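Local atomic coordinates of Ice-binding protein (Colwellia, PDB entry 3WP9), a protein that binds to the surface of ice crystals, inhibits their growth and prevents larger ice grains from forming at the expense of smaller ones. Residues Leu17-Ile22 with Thr36-Gly41; Val25-Val30 with Leu209-Ile214; Asp133-Met138 with Asn162-Val167. All coordinates share one frame; numbering follows the deposited sequence.

Contact 1 of 3, residues Leu17-Ile22 with Thr36-Gly41; sequences LSKSGI and TSPITG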
# COMPACT_ATOMS: atom_id res chain seq x y z
N LEU A 17 -2.47 -7.58 1.43
CA LEU A 17 -2.24 -8.52 2.52
C LEU A 17 -2.77 -7.77 3.72
O LEU A 17 -2.45 -6.65 3.93
CB LEU A 17 -0.73 -8.82 2.73
CG LEU A 17 -0.49 -9.87 3.87
CD1 LEU A 17 -1.11 -11.22 3.54
CD2 LEU A 17 1.00 -9.94 4.11
N SER A 18 -3.61 -8.43 4.51
CA SER A 18 -4.07 -7.85 5.78
C SER A 18 -4.13 -8.91 6.88
O SER A 18 -4.06 -10.15 6.58
CB SER A 18 -5.48 -7.25 5.61
OG SER A 18 -6.42 -8.30 5.48
N LYS A 19 -4.42 -8.45 8.08
CA LYS A 19 -4.54 -9.41 9.22
C LYS A 19 -5.95 -9.70 9.61
O LYS A 19 -6.24 -10.75 10.26
CB LYS A 19 -3.82 -8.85 10.41
CG LYS A 19 -2.32 -8.77 10.11
CD LYS A 19 -1.44 -8.42 11.27
CE LYS A 19 -1.62 -9.39 12.42
NZ LYS A 19 -0.63 -8.95 13.47
N SER A 20 -6.87 -8.79 9.26
CA SER A 20 -8.19 -8.92 9.80
C SER A 20 -9.32 -8.80 8.77
O SER A 20 -10.46 -8.52 9.16
CB SER A 20 -8.39 -8.01 11.01
OG SER A 20 -8.64 -6.74 10.53
N GLY A 21 -9.01 -9.08 7.51
CA GLY A 21 -10.01 -9.21 6.52
C GLY A 21 -9.80 -8.22 5.39
O GLY A 21 -9.03 -7.23 5.55
N ILE A 22 -10.49 -8.49 4.32
CA ILE A 22 -10.49 -7.59 3.15
C ILE A 22 -11.95 -7.42 2.73
O ILE A 22 -12.66 -8.42 2.47
CB ILE A 22 -9.69 -8.15 1.96
CG1 ILE A 22 -8.21 -8.41 2.29
CG2 ILE A 22 -9.88 -7.24 0.78
CD1 ILE A 22 -7.49 -9.04 1.09
N THR A 36 -5.22 -12.89 3.60
CA THR A 36 -5.40 -12.31 4.93
C THR A 36 -5.07 -13.40 5.98
O THR A 36 -5.33 -14.59 5.73
CB THR A 36 -6.88 -11.75 5.07
OG1 THR A 36 -7.00 -10.89 6.20
CG2 THR A 36 -7.93 -12.88 5.16
N SER A 37 -4.45 -12.99 7.07
CA SER A 37 -3.98 -13.94 8.10
C SER A 37 -3.63 -13.12 9.33
O SER A 37 -3.00 -12.07 9.24
CB SER A 37 -2.78 -14.74 7.53
OG SER A 37 -2.08 -15.39 8.62
N PRO A 38 -3.97 -13.61 10.54
CA PRO A 38 -4.37 -15.00 10.91
C PRO A 38 -5.89 -15.23 10.88
O PRO A 38 -6.37 -16.34 11.17
CB PRO A 38 -3.83 -15.12 12.33
CG PRO A 38 -3.99 -13.75 12.87
CD PRO A 38 -3.63 -12.81 11.71
N ILE A 39 -6.66 -14.21 10.54
CA ILE A 39 -8.09 -14.36 10.54
C ILE A 39 -8.55 -15.36 9.48
O ILE A 39 -7.94 -15.52 8.37
CB ILE A 39 -8.73 -12.96 10.34
CG1 ILE A 39 -10.18 -12.93 10.85
CG2 ILE A 39 -8.63 -12.53 8.87
CD1 ILE A 39 -10.48 -11.63 11.53
N THR A 40 -9.65 -16.05 9.81
CA THR A 40 -10.29 -17.00 8.90
C THR A 40 -10.53 -16.39 7.50
O THR A 40 -10.82 -15.17 7.37
CB THR A 40 -11.68 -17.50 9.46
OG1 THR A 40 -12.38 -18.22 8.44
CG2 THR A 40 -12.54 -16.30 9.86
N GLY A 41 -10.38 -17.21 6.46
CA GLY A 41 -10.75 -16.89 5.07
C GLY A 41 -12.18 -16.37 4.89
O GLY A 41 -12.51 -15.76 3.87

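Contact 2 of 3, residues Val25-Val30 with Leu209-Ile214; sequences VYPSTV and LQKNTI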
# COMPACT_ATOMS: atom_id res chain seq x y z
N VAL A 25 -16.68 -3.36 -2.11
CA VAL A 25 -17.89 -2.97 -2.80
C VAL A 25 -17.61 -3.23 -4.27
O VAL A 25 -16.79 -2.59 -4.88
CB VAL A 25 -18.25 -1.47 -2.56
CG1 VAL A 25 -19.44 -1.09 -3.42
CG2 VAL A 25 -18.49 -1.16 -1.05
N TYR A 26 -18.26 -4.29 -4.78
CA TYR A 26 -18.07 -4.86 -6.12
C TYR A 26 -18.51 -3.85 -7.19
O TYR A 26 -19.46 -3.10 -7.00
CB TYR A 26 -18.97 -6.11 -6.19
CG TYR A 26 -18.83 -6.97 -7.41
CD1 TYR A 26 -17.93 -8.04 -7.43
CD2 TYR A 26 -19.63 -6.74 -8.54
CE1 TYR A 26 -17.77 -8.87 -8.54
CE2 TYR A 26 -19.49 -7.57 -9.67
CZ TYR A 26 -18.55 -8.61 -9.68
OH TYR A 26 -18.38 -9.42 -10.79
N PRO A 27 -17.85 -3.84 -8.34
CA PRO A 27 -16.67 -4.68 -8.66
C PRO A 27 -15.33 -3.93 -8.59
O PRO A 27 -15.27 -2.76 -8.99
CB PRO A 27 -16.92 -5.00 -10.16
CG PRO A 27 -17.52 -3.74 -10.72
CD PRO A 27 -18.41 -3.18 -9.54
N SER A 28 -14.32 -4.62 -8.12
CA SER A 28 -12.98 -4.11 -8.09
C SER A 28 -12.20 -5.07 -8.96
O SER A 28 -12.72 -6.14 -9.27
CB SER A 28 -12.43 -4.17 -6.66
OG SER A 28 -13.05 -3.10 -5.97
N THR A 29 -11.01 -4.66 -9.34
CA THR A 29 -10.09 -5.54 -10.04
C THR A 29 -8.77 -5.47 -9.35
O THR A 29 -8.21 -4.35 -9.16
CB THR A 29 -9.88 -5.04 -11.46
OG1 THR A 29 -11.12 -5.11 -12.16
CG2 THR A 29 -8.92 -5.96 -12.19
N VAL A 30 -8.26 -6.60 -8.90
CA VAL A 30 -6.99 -6.65 -8.23
C VAL A 30 -6.07 -7.51 -9.12
O VAL A 30 -6.40 -8.66 -9.33
CB VAL A 30 -7.09 -7.27 -6.81
CG1 VAL A 30 -5.74 -7.30 -6.15
CG2 VAL A 30 -8.09 -6.44 -6.00
N LEU A 209 -12.07 -1.94 0.10
CA LEU A 209 -12.02 -1.42 -1.26
C LEU A 209 -13.43 -1.05 -1.67
O LEU A 209 -14.42 -1.69 -1.22
CB LEU A 209 -11.55 -2.51 -2.26
CG LEU A 209 -10.17 -3.13 -1.92
CD1 LEU A 209 -9.94 -4.24 -3.02
CD2 LEU A 209 -9.06 -2.05 -1.85
N GLN A 210 -13.51 -0.06 -2.56
CA GLN A 210 -14.80 0.31 -3.12
C GLN A 210 -14.57 0.54 -4.61
O GLN A 210 -14.08 1.58 -4.98
CB GLN A 210 -15.42 1.58 -2.52
CG GLN A 210 -15.76 1.41 -1.09
CD GLN A 210 -16.19 2.75 -0.45
OE1 GLN A 210 -16.32 3.80 -1.14
NE2 GLN A 210 -16.27 2.75 0.87
N LYS A 211 -15.03 -0.42 -5.44
CA LYS A 211 -14.93 -0.25 -6.92
C LYS A 211 -13.52 0.24 -7.41
O LYS A 211 -13.42 1.27 -8.06
CB LYS A 211 -16.03 0.63 -7.47
CG LYS A 211 -17.41 0.09 -7.06
CD LYS A 211 -18.52 0.96 -7.59
CE LYS A 211 -19.89 0.30 -7.44
NZ LYS A 211 -20.97 1.35 -7.51
N ASN A 212 -12.46 -0.46 -6.99
CA ASN A 212 -11.11 0.08 -7.27
C ASN A 212 -10.38 -0.85 -8.27
O ASN A 212 -10.79 -1.94 -8.52
CB ASN A 212 -10.26 0.08 -6.02
CG ASN A 212 -10.91 0.92 -4.90
OD1 ASN A 212 -11.18 0.39 -3.78
ND2 ASN A 212 -11.07 2.22 -5.18
N THR A 213 -9.33 -0.24 -8.78
CA THR A 213 -8.35 -1.01 -9.58
C THR A 213 -7.10 -0.96 -8.75
O THR A 213 -6.54 0.12 -8.49
CB THR A 213 -8.10 -0.26 -10.85
OG1 THR A 213 -9.33 -0.17 -11.60
CG2 THR A 213 -7.03 -1.03 -11.71
N ILE A 214 -6.67 -2.13 -8.28
CA ILE A 214 -5.50 -2.23 -7.48
C ILE A 214 -4.48 -3.09 -8.26
O ILE A 214 -4.76 -4.30 -8.48
CB ILE A 214 -5.80 -2.88 -6.11
CG1 ILE A 214 -7.04 -2.21 -5.39
CG2 ILE A 214 -4.55 -2.87 -5.23
CD1 ILE A 214 -6.94 -0.79 -4.91

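Contact 3 of 3, residues Asp133-Met138 with Asn162-Val167; sequences DDVWIM and NIFWQV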
# COMPACT_ATOMS: atom_id res chain seq x y z
N ASP A 133 16.04 4.13 -9.61
CA ASP A 133 16.77 3.53 -8.47
C ASP A 133 16.56 4.26 -7.19
O ASP A 133 17.08 3.84 -6.16
CB ASP A 133 18.29 3.58 -8.71
CG ASP A 133 18.72 2.78 -9.89
OD1 ASP A 133 18.17 1.68 -10.12
OD2 ASP A 133 19.63 3.26 -10.59
N ASP A 134 15.89 5.39 -7.24
CA ASP A 134 15.79 6.26 -6.12
C ASP A 134 14.65 5.76 -5.26
O ASP A 134 13.72 5.13 -5.76
CB ASP A 134 15.49 7.68 -6.54
CG ASP A 134 16.67 8.34 -7.26
OD1 ASP A 134 17.83 7.96 -6.91
OD2 ASP A 134 16.44 9.20 -8.14
N VAL A 135 14.74 6.11 -4.00
CA VAL A 135 13.85 5.56 -2.99
C VAL A 135 13.35 6.70 -2.12
O VAL A 135 14.07 7.68 -1.75
CB VAL A 135 14.57 4.44 -2.21
CG1 VAL A 135 13.74 3.99 -0.98
CG2 VAL A 135 14.84 3.26 -3.08
N TRP A 136 12.04 6.60 -1.77
CA TRP A 136 11.42 7.49 -0.83
C TRP A 136 10.80 6.66 0.29
O TRP A 136 10.23 5.62 0.04
CB TRP A 136 10.25 8.28 -1.46
CG TRP A 136 10.60 9.25 -2.56
CD1 TRP A 136 10.63 10.60 -2.48
CD2 TRP A 136 10.95 8.90 -3.90
NE1 TRP A 136 10.95 11.13 -3.72
CE2 TRP A 136 11.18 10.11 -4.59
CE3 TRP A 136 11.06 7.68 -4.59
CZ2 TRP A 136 11.55 10.13 -5.95
CZ3 TRP A 136 11.46 7.70 -5.96
CH2 TRP A 136 11.68 8.91 -6.59
N ILE A 137 11.14 7.05 1.51
CA ILE A 137 10.49 6.50 2.65
C ILE A 137 9.75 7.60 3.41
O ILE A 137 10.31 8.63 3.86
CB ILE A 137 11.49 5.63 3.51
CG1 ILE A 137 12.12 4.43 2.74
CG2 ILE A 137 10.78 5.25 4.81
CD1 ILE A 137 13.12 3.69 3.62
N MET A 138 8.41 7.39 3.53
CA MET A 138 7.54 8.35 4.14
C MET A 138 7.12 7.83 5.52
O MET A 138 6.36 6.91 5.62
CB MET A 138 6.32 8.64 3.25
CG MET A 138 6.66 8.63 1.76
SD MET A 138 7.67 10.00 1.28
CE MET A 138 6.61 11.35 1.56
N ASN A 162 9.33 1.72 -5.33
CA ASN A 162 10.36 2.40 -4.49
C ASN A 162 9.93 3.48 -3.57
O ASN A 162 10.75 4.19 -2.99
CB ASN A 162 11.44 2.99 -5.41
CG ASN A 162 12.29 1.90 -6.05
OD1 ASN A 162 12.51 0.81 -5.48
ND2 ASN A 162 12.79 2.19 -7.26
N ILE A 163 8.61 3.63 -3.40
CA ILE A 163 8.09 4.64 -2.54
C ILE A 163 7.36 3.87 -1.40
O ILE A 163 6.47 3.00 -1.69
CB ILE A 163 7.02 5.48 -3.29
CG1 ILE A 163 7.70 6.27 -4.46
CG2 ILE A 163 6.34 6.39 -2.31
CD1 ILE A 163 6.72 7.04 -5.34
N PHE A 164 7.81 4.14 -0.17
CA PHE A 164 7.30 3.36 1.03
C PHE A 164 6.62 4.28 1.94
O PHE A 164 7.20 5.24 2.42
CB PHE A 164 8.45 2.55 1.72
CG PHE A 164 9.15 1.59 0.78
CD1 PHE A 164 8.73 0.26 0.57
CD2 PHE A 164 10.26 2.06 0.05
CE1 PHE A 164 9.39 -0.62 -0.33
CE2 PHE A 164 10.89 1.22 -0.86
CZ PHE A 164 10.49 -0.11 -1.04
N TRP A 165 5.31 4.00 2.20
CA TRP A 165 4.49 4.84 3.08
C TRP A 165 4.29 4.04 4.35
O TRP A 165 3.61 3.00 4.35
CB TRP A 165 3.12 5.13 2.50
CG TRP A 165 3.14 5.80 1.08
CD1 TRP A 165 3.18 5.17 -0.10
CD2 TRP A 165 3.02 7.18 0.85
NE1 TRP A 165 3.09 6.11 -1.12
CE2 TRP A 165 2.99 7.35 -0.55
CE3 TRP A 165 2.91 8.30 1.68
CZ2 TRP A 165 2.88 8.61 -1.12
CZ3 TRP A 165 2.78 9.52 1.14
CH2 TRP A 165 2.77 9.68 -0.28
N GLN A 166 4.97 4.49 5.38
CA GLN A 166 4.85 3.86 6.72
C GLN A 166 3.90 4.73 7.54
O GLN A 166 4.20 5.85 7.88
CB GLN A 166 6.28 3.76 7.35
CG GLN A 166 6.24 3.31 8.82
CD GLN A 166 6.23 4.47 9.80
OE1 GLN A 166 7.08 5.41 9.71
NE2 GLN A 166 5.34 4.41 10.75
N VAL A 167 2.71 4.18 7.83
CA VAL A 167 1.62 4.98 8.40
C VAL A 167 1.23 4.30 9.71
O VAL A 167 0.75 3.18 9.77
CB VAL A 167 0.41 5.02 7.43
CG1 VAL A 167 -0.67 5.92 8.00
CG2 VAL A 167 0.89 5.52 6.00
O HOH W 1 12.38 4.84 -8.16

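Contact 1 of 3, residues Leu17-Ile22 with Thr36-Gly41
Ser-18 and Thr-36 pair in parallel register, CA to CA 4.7 Å, where two coils of a right-handed beta-helix leave their shared sheet. Their side chains lie on the same face of that sheet, and the two hydroxyls meet: Ser-18 OG is 2.8 Å from Thr-36 OG1. The position of Ser-18 OG between its own backbone N and carbonyl carbon (chi1 72°) also lets it donate to Gly-21 O at 2.8 Å, approaching from well above that carbonyl's plane. Thr-36 turns OG1 away from its backbone N (chi1 -165°), which brings it to the Gly-21 end of the turn, in a weak hydrogen bond with Gly-21 N at 3.0 Å. Replacing Ser-18 with an alanine here removes the hydroxyl and would probably leave Gly-21 O without this donor and Thr-36 OG1 without its hydroxyl neighbour, freeing the turn to shift.

Ser-37 N donates to Ser-18 O at 2.9 Å before segment 36-41 departs through the cis peptide preceding Pro-38; a weak Ile-39 N to Lys-19 O bond follows. Lys-19 lays CB and CG alongside Ser-37 O, and its bent chain carries CE across Pro-38 CD at 4.0 Å. Leu-17 and Ser-37 both touch Leu-74 of helix 71-89, which places the sheet end of the contact beside that helix. Thr-40, ice-binding by similarity, stands beyond the packed part and bonds through OG1 to Asp-59. Ile-39 directs its side chain toward the first turn: CD1 lies beside Ser-20 CA, and CG2 sits 3.3 Å from Lys-19 O.

Contact 2 of 3, residues Val25-Val30 with Leu209-Ile214
Val-25 and Gln-210 form one parallel bridge and Thr-29 and Thr-213 open the next, with a corner of the beta-helix between them. The register slips by one residue there: three residues (26-28) separate the bridges on one side and two (211-212) on the other, with a cis peptide before Pro-27 and a left-handed backbone conformation at Lys-211. Before the corner, Val-25 is satisfied at both polar atoms: its N donates to Leu-209 O at 2.9 Å, and its O accepts from Lys-211 N at 2.8 Å. After it, Thr-29 N donates to Asn-212 O at 2.8 Å and Ile-214 N to Thr-29 O at 2.8 Å.

Inside the corner side chains stand in for backbone carbonyls. Ser-28 OG, held beside its own backbone N (chi1 -76°), accepts Asn-212 N at 2.9 Å in a nearly straight bond (165° at the hydrogen), while Asp-24 OD1 bonds the same hydroxyl. Gln-210 N goes to Asn-212 OD1 at 2.7 Å, the donor 43° above the amide plane. The other end of that amide, ND2, is satisfied by Asn-192 O and Thr-195 O of the neighbouring coil.

Val-25 CG2 rests 3.7 Å from Gln-210 CG, the side chains side by side, whereas Val-30 CG2 meets Leu-209 CD1 at 4.1 Å, the side chains at about a right angle. Gln-210 OE1 bonds to OG1 of Thr-193, ice-binding by similarity. With Gln-210 N, Asn-212 N and, through Glu-50 OE1, Ser-28 N all given to side-chain oxygens, the corner's shape depends on specific side chains as well as on the strand ladders.

Contact 3 of 3, residues Asp133-Met138 with Asn162-Val167
Strands 136-138 and 163-167 run parallel in adjacent beta-helix coils, their axes 4.7 Å apart at closest approach and 11° from each other. Four backbone hydrogen bonds of 2.7 to 3.0 Å join the two segments: Trp-136 N to Asn-162 O, Phe-164 N to Trp-136 O, Met-138 N to Phe-164 O and Gln-166 N to Met-138 O.

On one face Ile-137 CG1 lies 4.0 Å from Phe-164 CD2, while Val-135 CG1 meets the edge of the same ring. On the other face Trp-136 CE3 touches Ile-163 CG1 at 3.6 Å. There Met-138, bent at chi2 (-69°) and again at chi3, sets CG over one face of the Trp-165 indole, 3.8 Å from CE3, in a CH-pi contact; its SD stands farther off above the six-membered ring, a Met-aromatic contact. The two indole nitrogens bond elsewhere, Trp-136 NE1 to Leu-109 O and Trp-165 NE1 to Glu-180 O, and the rings meet Phe-128 and Phe-179 respectively. At the start of the ladder a single bound water bridges the segments, donating to Asp-134 O and accepting from Asn-162 ND2, 2.8 Å from each.

From the N terminus, strand 14-18 leads into contact 1, which closes a short loop when the chain returns at Thr-36. Before that return it passes through Val-25 to Val-30, whose partners in contact 2 arrive only near the end of the chain. Contacts 1 and 2 therefore cross, their centres about 17 Å apart. Contact 3 falls wholly within the long excursion that contact 2 completes; it closes the 23 residues between its segments, on the opposite side of the chain's centre, about 24 Å centre to centre from each of the others. Contacts 1 and 3 reach the same long parallel sheet, whereas contact 2 pairs strands in both of the other sheets, before and after one corner.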